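Local coordinates for protein congerin II (Conger myriaster, PDB 1IS4) that binds beta-galactosides as a homodimeric galectin of the conger eel, its physiological role still unknown, at residues A27-I32 against A42-H47. Sequence-based numbering, arbitrary orientation.
Sequences ATRFSI and AMHMDH. With GAL (beta-D-galactopyranose), chain B.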
loop_
_atom_site.group_PDB
_atom_site.type_symbol
_atom_site.label_atom_id
_atom_site.label_comp_id
_atom_site.label_asym_id
_atom_site.label_seq_id
_atom_site.Cartn_x
_atom_site.Cartn_y
_atom_site.Cartn_z
ATOM N N ALA A 27 -8.137 21.032 -9.165
ATOM C CA ALA A 27 -8.857 19.807 -8.809
ATOM C C ALA A 27 -10.352 20.063 -8.793
ATOM O O ALA A 27 -10.857 21.067 -8.308
ATOM C CB ALA A 27 -8.523 19.287 -7.394
ATOM N N THR A 28 -11.079 19.114 -9.345
ATOM C CA THR A 28 -12.529 19.072 -9.339
ATOM C C THR A 28 -12.908 18.329 -8.025
ATOM O O THR A 28 -13.665 18.845 -7.195
ATOM C CB THR A 28 -12.715 18.400 -10.733
ATOM O OG1 THR A 28 -13.462 19.243 -11.590
ATOM C CG2 THR A 28 -13.176 17.040 -10.558
ATOM N N ARG A 29 -12.401 17.108 -7.784
ATOM C CA ARG A 29 -12.714 16.284 -6.609
ATOM C C ARG A 29 -11.755 15.115 -6.617
ATOM O O ARG A 29 -11.157 14.778 -7.646
ATOM C CB ARG A 29 -14.147 15.699 -6.671
ATOM C CG ARG A 29 -14.324 14.797 -7.885
ATOM C CD ARG A 29 -15.714 14.561 -8.382
ATOM N NE ARG A 29 -16.396 13.575 -7.618
ATOM C CZ ARG A 29 -16.993 12.476 -8.116
ATOM N NH1 ARG A 29 -17.597 11.673 -7.278
ATOM N NH2 ARG A 29 -17.018 12.090 -9.377
ATOM N N PHE A 30 -11.583 14.490 -5.474
ATOM C CA PHE A 30 -10.825 13.262 -5.397
ATOM C C PHE A 30 -11.472 12.486 -4.229
ATOM O O PHE A 30 -12.149 13.077 -3.355
ATOM C CB PHE A 30 -9.322 13.512 -5.112
ATOM C CG PHE A 30 -8.966 13.986 -3.712
ATOM C CD1 PHE A 30 -9.007 15.352 -3.413
ATOM C CD2 PHE A 30 -8.631 13.052 -2.712
ATOM C CE1 PHE A 30 -8.722 15.796 -2.110
ATOM C CE2 PHE A 30 -8.349 13.512 -1.424
ATOM C CZ PHE A 30 -8.399 14.877 -1.125
ATOM N N SER A 31 -11.285 11.181 -4.188
ATOM C CA SER A 31 -11.849 10.415 -3.097
ATOM C C SER A 31 -10.893 9.373 -2.554
ATOM O O SER A 31 -9.988 8.955 -3.266
ATOM C CB SER A 31 -13.114 9.721 -3.548
ATOM O OG SER A 31 -12.953 8.964 -4.753
ATOM N N ILE A 32 -11.131 8.941 -1.319
ATOM C CA ILE A 32 -10.399 7.865 -0.658
ATOM C C ILE A 32 -11.528 6.805 -0.540
ATOM O O ILE A 32 -12.652 7.117 -0.099
ATOM C CB ILE A 32 -9.921 8.333 0.730
ATOM C CG1 ILE A 32 -8.912 9.457 0.563
ATOM C CG2 ILE A 32 -9.360 7.132 1.509
ATOM C CD1 ILE A 32 -8.723 10.304 1.867
ATOM N N ALA A 42 -17.015 0.129 0.851
ATOM C CA ALA A 42 -17.758 0.340 2.077
ATOM C C ALA A 42 -17.717 1.788 2.581
ATOM O O ALA A 42 -18.664 2.283 3.212
ATOM C CB ALA A 42 -17.195 -0.585 3.131
ATOM N N MET A 43 -16.630 2.504 2.344
ATOM C CA MET A 43 -16.555 3.884 2.751
ATOM C C MET A 43 -15.931 4.655 1.598
ATOM O O MET A 43 -14.754 4.446 1.252
ATOM C CB MET A 43 -15.699 3.959 4.000
ATOM C CG MET A 43 -15.973 5.232 4.741
ATOM S SD MET A 43 -15.125 6.578 3.921
ATOM C CE MET A 43 -13.458 6.104 4.352
ATOM N N HIS A 44 -16.765 5.456 0.928
ATOM C CA HIS A 44 -16.321 6.372 -0.134
ATOM C C HIS A 44 -16.297 7.784 0.469
ATOM O O HIS A 44 -17.352 8.223 0.914
ATOM C CB HIS A 44 -17.293 6.325 -1.316
ATOM C CG HIS A 44 -17.085 7.386 -2.416
ATOM N ND1 HIS A 44 -16.136 7.468 -3.334
ATOM C CD2 HIS A 44 -17.983 8.422 -2.643
ATOM C CE1 HIS A 44 -16.413 8.489 -4.101
ATOM N NE2 HIS A 44 -17.514 9.055 -3.694
ATOM N N MET A 45 -15.176 8.523 0.504
ATOM C CA MET A 45 -15.114 9.843 1.058
ATOM C C MET A 45 -14.672 10.726 -0.082
ATOM O O MET A 45 -13.492 10.735 -0.463
ATOM C CB MET A 45 -14.099 9.809 2.154
ATOM C CG MET A 45 -13.884 11.161 2.748
ATOM S SD MET A 45 -12.559 11.090 3.993
ATOM C CE MET A 45 -13.448 12.385 4.774
ATOM N N ASP A 46 -15.583 11.508 -0.648
ATOM C CA ASP A 46 -15.301 12.335 -1.798
ATOM C C ASP A 46 -15.057 13.764 -1.365
ATOM O O ASP A 46 -15.786 14.267 -0.515
ATOM C CB ASP A 46 -16.497 12.241 -2.756
ATOM C CG ASP A 46 -16.164 12.633 -4.170
ATOM O OD1 ASP A 46 -15.034 12.487 -4.583
ATOM O OD2 ASP A 46 -17.050 13.054 -4.884
ATOM N N HIS A 47 -14.070 14.470 -1.924
ATOM C CA HIS A 47 -13.705 15.797 -1.485
ATOM C C HIS A 47 -14.041 16.661 -2.669
ATOM O O HIS A 47 -13.342 16.554 -3.680
ATOM C CB HIS A 47 -12.209 15.857 -1.196
ATOM C CG HIS A 47 -11.717 14.822 -0.202
ATOM N ND1 HIS A 47 -11.727 13.483 -0.348
ATOM C CD2 HIS A 47 -11.117 15.121 0.997
ATOM C CE1 HIS A 47 -11.145 12.951 0.721
ATOM N NE2 HIS A 47 -10.793 13.951 1.510
HETATM C C1 GAL B . -22.304 10.751 -7.033
HETATM C C2 GAL B . -21.011 10.606 -7.808
HETATM C C3 GAL B . -20.266 9.339 -7.417
HETATM C C4 GAL B . -20.105 9.255 -5.909
HETATM C C5 GAL B . -21.460 9.413 -5.248
HETATM C C6 GAL B . -21.355 9.386 -3.740
HETATM O O2 GAL B . -21.303 10.572 -9.194
HETATM O O3 GAL B . -18.987 9.351 -8.018
HETATM O O4 GAL B . -19.217 10.271 -5.449
HETATM O O5 GAL B . -22.050 10.674 -5.625
HETATM O O6 GAL B . -22.626 9.579 -3.154
HETATM O O HOH W 1 -13.776 11.003 -6.567
#
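The rings of Phe30 and His47 lie almost flat on one another in an offset stack, planes 13° apart, with Phe30 CZ over the centre of the imidazole and His47 CG, 3.4 Å from CZ, nearer the rim of the phenyl ring. At the imidazole edge sits Ser31 CA, and Ile32 CD1 packs obliquely against His47 CE1. Phe86 meets the Phe30 ring, while Phe80 meets His47 edge-to-face. On the other face of the sheet, the guanidinium of Arg29 takes Asp46 OD2 and galactose O3 at its edge, and a water lies over one face. Arg29 NE and NH1 both grip Asp46 OD2, at 2.9 and 2.8 Å respectively; NE meets OD2 on its syn lone pair, whereas NH1 comes from above the carboxylate plane. Arg48 forms a second salt bridge to this oxygen. A bend at chi3 (-80°) brings Arg29 NH1 round to galactose O3 in a nearly straight bond of 2.8 Å.

His44 extends from its strand with CG opposite the backbone N (chi1 171°), and its NE2 is hydrogen-bonded to galactose O4, while Asn33 holds ND1. The water bridges Asp46 OD1 and Ser31 OG, which also bonds to Asn33. Between the faces runs the antiparallel ladder of strands 29-34 and 40-48, where Phe30 O accepts both His47 N and, 3.1 Å away and above the carbonyl plane, His47 ND1.

This galectin hairpin thus separates a largely apolar interior, partly aromatic, from a polar sugar site. Asp46, which has no hydrogen bond to galactose here, probably acts as a second-shell residue that orients Arg29, and its negative charge, shared between two arginines, probably keeps their donors directed at galactose.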